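Local structure of tetratricopeptide TPR_2 repeat protein (Thermobaculum terrenum, 5DJS) at residues 191-196 and 510-515; 196-201 and 236-241. The protein is of unknown function but joins tetratricopeptide repeats to a two-lobed GT-B region of glycosyltransferase family 41 and holds a molecule of uridine-5'-diphosphate. The protein carries 1 engineered substitution. All coordinates share one frame; numbering follows the deposited sequence.

Both interactions use strand 193-199, the edge strand of the first six-stranded parallel sheet, and their centres lie about 13 Å apart. Interaction 1 packs helix 479-521 against the face to which Tyr-193 turns. Interaction 2 lies on the opposite face, where Tyr-196 and Tyr-198 meet the end of helix 226-236 and the turn leading into strand 240-243. Tyr-196 belongs to both segments of the shared strand but makes its contact in interaction 2. The two contacts also touch through packing of Tyr-512 O on Ile-240 CD1 at 3.5 Å. The uridine-5'-diphosphate pocket is built from residues of the other lobe, among them Phe-336, Arg-338 and Glu-427; neither interaction contributes to it.

Interaction 1 (191-196 and 510-515); sequences TAYEVY and DAYRRM
Tyr-193 and Arg-513 carry the polar part of this contact. Arg-513 NE donates a weak hydrogen bond to Tyr-193 OH at 3.5 Å, with an N-H...O angle of 148°. The same hydroxyl is also weakly bonded to Glu-509 O, one residue before 510-515, so the end of the tyrosine meets the helix through two weak bonds. Ala-192 O lies in the plane of the guanidinium, at its edge, 3.2 Å from Arg-513 NH2. The other terminal nitrogen, NH1, is hydrogen-bonded to the carbonyls of Pro-159 and Arg-161, so the guanidinium sits between residues 192-193 and the chain leading into strand 163-169.

Strand 193-196 and helix 510-515 run nearly at right angles, their axes 12.0 Å apart. Helix 479-521 follows the strands of the second sheet in the chain yet packs here on the first. This is the C-terminal helix returning to the N-terminal lobe of the GT-B region, a hallmark of the GT-B fold. Ala-511 and Met-515 extend its cover to strands 263-266 and 300-304.

Ring and aliphatic contacts supply the rest. Arg-513 NH2 lies over one face of the Tyr-193 ring, 3.7 Å from CZ, with ring and guanidinium tilted 59° to each other. The arginine reaches this place because its chain, starting with CG anti to the backbone N (chi1 -173°), bends at both chi2 and chi3. Arg-513 CB packs on Tyr-193 OH at 3.6 Å, while NH2 comes within 3.8 Å of Ala-192 CB. Tyr-193 CE1 meets Tyr-512 CB at 4.2 Å and lies near the plane of the Tyr-512 ring, at its edge. Beyond it, Tyr-512 packs on Ile-165, and its hydroxyl is hydrogen-bonded to Tyr-167 OH.

Interaction 2 (196-201 and 236-241); sequences YCYSND and DGIDIL
Asp-236 OD2 is gripped from two residues: Tyr-198 OH donates a hydrogen bond to it at 2.6 Å, and Arg-219 NE forms a salt bridge with the same oxygen. The hydroxyl meets OD2 on its anti side, 17° out of the carboxylate plane. Tyrosine and aspartate extend from opposite directions, and OD2 lies near the plane of the Tyr-198 ring, at its hydroxyl edge. Both partners of this buried carboxylate oxygen are donors, and the arginine would be expected to favour the charged form.

The aspartate also reaches the other tyrosine. Its CG is 3.5 Å from Tyr-196 CE2, approaching that ring obliquely. Ile-238 touches both aromatic side chains. Its CG1 stands anti to the carbonyl carbon (chi1 -57°), which sends CG1 and CD1 to the tyrosines. CD1 lies over one face of the Tyr-196 ring in a CH-pi contact, 3.8 Å from the ring centroid and 22° off the normal, shifted toward the rim at CG. One carbon back, Ile-238 CG1 lies at the edge of the Tyr-198 ring, 3.3 Å from OH. Leu-241 CD1 adds a looser apolar touch, 4.2 Å from Tyr-198 CE2.

Between aspartate and isoleucine, Gly-237 leaves the helical conformation with positive phi, turning the chain from the end of helix 226-236 toward strand 240-243. This contact thus belongs to a beta-alpha-beta crossover of a Rossmann-like lobe, in which strands 193-199 and 240-243 flank strand 163-169. Tyr-196 and Tyr-198 reach across from the edge strand, packing on Arg-164 and Val-168 of the intervening one. Helix 226-236 covers this side of the sheet: Leu-229 and Leu-232 pack on Tyr-198, and Val-233 touches Ile-238 and Leu-241.

Interaction 1 (191-196 and 510-515)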
loop_
_atom_site.group_PDB
_atom_site.type_symbol
_atom_site.label_atom_id
_atom_site.label_comp_id
_atom_site.label_asym_id
_atom_site.label_seq_id
_atom_site.Cartn_x
_atom_site.Cartn_y
_atom_site.Cartn_z
ATOM N N THR A 191 -23.716 -14.521 -13.036
ATOM C CA THR A 191 -24.082 -15.841 -13.580
ATOM C C THR A 191 -23.020 -16.881 -13.165
ATOM O O THR A 191 -23.359 -18.006 -12.780
ATOM C CB THR A 191 -24.263 -15.854 -15.132
ATOM O OG1 THR A 191 -23.023 -15.551 -15.787
ATOM C CG2 THR A 191 -25.354 -14.856 -15.594
ATOM N N ALA A 192 -21.747 -16.467 -13.208
ATOM C CA ALA A 192 -20.595 -17.355 -12.988
ATOM C C ALA A 192 -19.832 -17.155 -11.656
ATOM O O ALA A 192 -19.001 -17.999 -11.309
ATOM C CB ALA A 192 -19.629 -17.226 -14.161
ATOM N N TYR A 193 -20.095 -16.060 -10.930
ATOM C CA TYR A 193 -19.359 -15.732 -9.699
ATOM C C TYR A 193 -20.265 -15.122 -8.638
ATOM O O TYR A 193 -21.254 -14.486 -8.959
ATOM C CB TYR A 193 -18.205 -14.769 -9.999
ATOM C CG TYR A 193 -17.188 -15.335 -10.961
ATOM C CD1 TYR A 193 -16.169 -16.162 -10.513
ATOM C CD2 TYR A 193 -17.270 -15.069 -12.332
ATOM C CE1 TYR A 193 -15.241 -16.705 -11.395
ATOM C CE2 TYR A 193 -16.352 -15.611 -13.230
ATOM C CZ TYR A 193 -15.339 -16.426 -12.759
ATOM O OH TYR A 193 -14.431 -16.967 -13.641
ATOM N N GLU A 194 -19.929 -15.329 -7.369
ATOM C CA GLU A 194 -20.654 -14.705 -6.261
ATOM C C GLU A 194 -19.667 -14.081 -5.280
ATOM O O GLU A 194 -18.655 -14.694 -4.944
ATOM C CB GLU A 194 -21.521 -15.730 -5.542
ATOM C CG GLU A 194 -22.411 -15.109 -4.474
ATOM C CD GLU A 194 -23.263 -16.125 -3.774
ATOM O OE1 GLU A 194 -22.989 -17.352 -3.905
ATOM O OE2 GLU A 194 -24.208 -15.701 -3.067
ATOM N N VAL A 195 -19.995 -12.892 -4.785
ATOM C CA VAL A 195 -19.018 -12.042 -4.109
ATOM C C VAL A 195 -19.285 -11.899 -2.604
ATOM O O VAL A 195 -20.266 -11.265 -2.183
ATOM C CB VAL A 195 -18.931 -10.653 -4.790
ATOM C CG1 VAL A 195 -17.939 -9.753 -4.067
ATOM C CG2 VAL A 195 -18.513 -10.794 -6.253
ATOM N N TYR A 196 -18.380 -12.498 -1.824
ATOM C CA TYR A 196 -18.305 -12.344 -0.374
ATOM C C TYR A 196 -17.166 -11.376 -0.077
ATOM O O TYR A 196 -16.098 -11.467 -0.679
ATOM C CB TYR A 196 -17.998 -13.696 0.291
ATOM C CG TYR A 196 -19.141 -14.704 0.271
ATOM C CD1 TYR A 196 -19.600 -15.254 -0.928
ATOM C CD2 TYR A 196 -19.752 -15.123 1.456
ATOM C CE1 TYR A 196 -20.638 -16.173 -0.951
ATOM C CE2 TYR A 196 -20.795 -16.043 1.439
ATOM C CZ TYR A 196 -21.235 -16.563 0.230
ATOM O OH TYR A 196 -22.267 -17.474 0.181
ATOM N N ASP A 510 -11.354 -14.690 -15.960
ATOM C CA ASP A 510 -10.691 -15.690 -16.801
ATOM C C ASP A 510 -9.550 -16.378 -16.029
ATOM O O ASP A 510 -9.380 -17.587 -16.141
ATOM C CB ASP A 510 -10.149 -15.059 -18.096
ATOM C CG ASP A 510 -10.241 -15.993 -19.274
ATOM O OD1 ASP A 510 -11.375 -16.159 -19.778
ATOM O OD2 ASP A 510 -9.196 -16.551 -19.693
ATOM N N ALA A 511 -8.786 -15.602 -15.252
ATOM C CA ALA A 511 -7.710 -16.144 -14.402
ATOM C C ALA A 511 -8.227 -16.982 -13.225
ATOM O O ALA A 511 -7.707 -18.077 -12.980
ATOM C CB ALA A 511 -6.803 -15.034 -13.897
ATOM N N TYR A 512 -9.236 -16.475 -12.505
ATOM C CA TYR A 512 -9.928 -17.257 -11.456
ATOM C C TYR A 512 -10.460 -18.603 -11.975
ATOM O O TYR A 512 -10.373 -19.617 -11.287
ATOM C CB TYR A 512 -11.121 -16.489 -10.863
ATOM C CG TYR A 512 -10.826 -15.266 -10.006
ATOM C CD1 TYR A 512 -9.591 -15.081 -9.358
ATOM C CD2 TYR A 512 -11.819 -14.300 -9.808
ATOM C CE1 TYR A 512 -9.353 -13.955 -8.575
ATOM C CE2 TYR A 512 -11.594 -13.179 -9.025
ATOM C CZ TYR A 512 -10.366 -13.007 -8.405
ATOM O OH TYR A 512 -10.160 -11.883 -7.633
ATOM N N ARG A 513 -11.032 -18.598 -13.174
ATOM C CA ARG A 513 -11.580 -19.812 -13.774
ATOM C C ARG A 513 -10.487 -20.847 -14.049
ATOM O O ARG A 513 -10.685 -22.034 -13.825
ATOM C CB ARG A 513 -12.347 -19.471 -15.068
ATOM C CG ARG A 513 -13.116 -20.631 -15.707
ATOM C CD ARG A 513 -14.155 -21.274 -14.788
ATOM N NE ARG A 513 -15.147 -20.327 -14.264
ATOM C CZ ARG A 513 -16.197 -20.666 -13.517
ATOM N NH1 ARG A 513 -16.424 -21.940 -13.185
ATOM N NH2 ARG A 513 -17.034 -19.721 -13.088
ATOM N N ARG A 514 -9.339 -20.388 -14.530
ATOM C CA ARG A 514 -8.250 -21.289 -14.882
ATOM C C ARG A 514 -7.523 -21.804 -13.639
ATOM O O ARG A 514 -6.982 -22.906 -13.655
ATOM C CB ARG A 514 -7.314 -20.620 -15.894
ATOM C CG ARG A 514 -7.967 -20.531 -17.279
ATOM C CD ARG A 514 -7.468 -19.387 -18.160
ATOM N NE ARG A 514 -6.017 -19.247 -18.105
ATOM C CZ ARG A 514 -5.137 -20.055 -18.703
ATOM N NH1 ARG A 514 -5.530 -21.102 -19.437
ATOM N NH2 ARG A 514 -3.833 -19.813 -18.561
ATOM N N MET A 515 -7.531 -21.014 -12.563
ATOM C CA MET A 515 -7.117 -21.487 -11.237
ATOM C C MET A 515 -8.035 -22.611 -10.753
ATOM O O MET A 515 -7.569 -23.615 -10.199
ATOM C CB MET A 515 -7.192 -20.364 -10.188
ATOM C CG MET A 515 -6.190 -19.227 -10.313
ATOM S SD MET A 515 -6.655 -17.858 -9.214
ATOM C CE MET A 515 -5.931 -16.486 -10.105
#

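Interaction 2 (196-201 and 236-241)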
loop_
_atom_site.group_PDB
_atom_site.type_symbol
_atom_site.label_atom_id
_atom_site.label_comp_id
_atom_site.label_asym_id
_atom_site.label_seq_id
_atom_site.Cartn_x
_atom_site.Cartn_y
_atom_site.Cartn_z
ATOM N N TYR A 196 -18.380 -12.498 -1.824
ATOM C CA TYR A 196 -18.305 -12.344 -0.374
ATOM C C TYR A 196 -17.166 -11.376 -0.077
ATOM O O TYR A 196 -16.098 -11.467 -0.679
ATOM C CB TYR A 196 -17.998 -13.696 0.291
ATOM C CG TYR A 196 -19.141 -14.704 0.271
ATOM C CD1 TYR A 196 -19.600 -15.254 -0.928
ATOM C CD2 TYR A 196 -19.752 -15.123 1.456
ATOM C CE1 TYR A 196 -20.638 -16.173 -0.951
ATOM C CE2 TYR A 196 -20.795 -16.043 1.439
ATOM C CZ TYR A 196 -21.235 -16.563 0.230
ATOM O OH TYR A 196 -22.267 -17.474 0.181
ATOM N N CYS A 197 -17.384 -10.445 0.840
ATOM C CA CYS A 197 -16.306 -9.563 1.318
ATOM C C CYS A 197 -16.100 -9.821 2.794
ATOM O O CYS A 197 -17.058 -9.997 3.512
ATOM C CB CYS A 197 -16.653 -8.101 1.086
ATOM S SG CYS A 197 -16.347 -7.593 -0.612
ATOM N N TYR A 198 -14.853 -9.860 3.244
ATOM C CA TYR A 198 -14.558 -9.985 4.659
ATOM C C TYR A 198 -13.746 -8.750 5.078
ATOM O O TYR A 198 -12.549 -8.640 4.766
ATOM C CB TYR A 198 -13.815 -11.285 4.885
ATOM C CG TYR A 198 -14.613 -12.519 4.492
ATOM C CD1 TYR A 198 -15.466 -13.161 5.397
ATOM C CD2 TYR A 198 -14.504 -13.058 3.213
ATOM C CE1 TYR A 198 -16.188 -14.293 5.029
ATOM C CE2 TYR A 198 -15.215 -14.194 2.836
ATOM C CZ TYR A 198 -16.056 -14.808 3.744
ATOM O OH TYR A 198 -16.757 -15.933 3.368
ATOM N N SER A 199 -14.422 -7.815 5.754
ATOM C CA SER A 199 -13.821 -6.539 6.216
ATOM C C SER A 199 -13.103 -6.727 7.541
ATOM O O SER A 199 -13.737 -6.967 8.576
ATOM C CB SER A 199 -14.902 -5.453 6.378
ATOM O OG SER A 199 -14.394 -4.249 6.953
ATOM N N ASN A 200 -11.788 -6.571 7.516
ATOM C CA ASN A 200 -10.943 -6.781 8.701
ATOM C C ASN A 200 -10.531 -5.491 9.461
ATOM O O ASN A 200 -9.465 -5.442 10.100
ATOM C CB ASN A 200 -9.697 -7.582 8.286
ATOM C CG ASN A 200 -8.913 -8.123 9.469
ATOM O OD1 ASN A 200 -7.711 -8.341 9.371
ATOM N ND2 ASN A 200 -9.588 -8.346 10.588
ATOM N N ASP A 201 -11.378 -4.464 9.400
ATOM C CA ASP A 201 -11.143 -3.220 10.122
ATOM C C ASP A 201 -12.497 -2.544 10.328
ATOM O O ASP A 201 -13.324 -2.563 9.416
ATOM C CB ASP A 201 -10.198 -2.341 9.315
ATOM C CG ASP A 201 -9.752 -1.112 10.062
ATOM O OD1 ASP A 201 -10.483 -0.095 10.053
ATOM O OD2 ASP A 201 -8.645 -1.151 10.628
ATOM N N ASP A 236 -19.405 -20.683 4.572
ATOM C CA ASP A 236 -19.797 -19.917 3.375
ATOM C C ASP A 236 -19.497 -20.654 2.069
ATOM O O ASP A 236 -20.114 -20.381 1.051
ATOM C CB ASP A 236 -19.087 -18.559 3.339
ATOM C CG ASP A 236 -19.602 -17.582 4.393
ATOM O OD1 ASP A 236 -20.766 -17.698 4.830
ATOM O OD2 ASP A 236 -18.843 -16.665 4.768
ATOM N N GLY A 237 -18.523 -21.554 2.101
ATOM C CA GLY A 237 -18.210 -22.418 0.980
ATOM C C GLY A 237 -17.392 -21.713 -0.079
ATOM O O GLY A 237 -17.609 -21.942 -1.274
ATOM N N ILE A 238 -16.419 -20.904 0.354
ATOM C CA ILE A 238 -15.642 -20.063 -0.562
ATOM C C ILE A 238 -14.698 -20.936 -1.380
ATOM O O ILE A 238 -13.947 -21.719 -0.825
ATOM C CB ILE A 238 -14.829 -18.967 0.176
ATOM C CG1 ILE A 238 -15.734 -18.063 1.038
ATOM C CG2 ILE A 238 -14.040 -18.106 -0.800
ATOM C CD1 ILE A 238 -16.831 -17.332 0.295
ATOM N N ASP A 239 -14.760 -20.793 -2.704
ATOM C CA ASP A 239 -13.899 -21.554 -3.633
ATOM C C ASP A 239 -12.573 -20.861 -3.885
ATOM O O ASP A 239 -11.543 -21.517 -4.025
ATOM C CB ASP A 239 -14.615 -21.752 -4.964
ATOM C CG ASP A 239 -15.923 -22.488 -4.802
ATOM O OD1 ASP A 239 -15.894 -23.705 -4.508
ATOM O OD2 ASP A 239 -16.984 -21.850 -4.945
ATOM N N ILE A 240 -12.624 -19.533 -3.985
ATOM C CA ILE A 240 -11.452 -18.707 -4.232
ATOM C C ILE A 240 -11.431 -17.619 -3.172
ATOM O O ILE A 240 -12.343 -16.792 -3.121
ATOM C CB ILE A 240 -11.499 -18.096 -5.647
ATOM C CG1 ILE A 240 -11.526 -19.222 -6.691
ATOM C CG2 ILE A 240 -10.298 -17.183 -5.874
ATOM C CD1 ILE A 240 -11.679 -18.779 -8.127
ATOM N N LEU A 241 -10.412 -17.634 -2.317
ATOM C CA LEU A 241 -10.264 -16.614 -1.278
ATOM C C LEU A 241 -9.124 -15.717 -1.701
ATOM O O LEU A 241 -8.066 -16.216 -2.100
ATOM C CB LEU A 241 -9.978 -17.250 0.073
ATOM C CG LEU A 241 -10.207 -16.362 1.299
ATOM C CD1 LEU A 241 -11.680 -16.083 1.538
ATOM C CD2 LEU A 241 -9.596 -17.026 2.533
#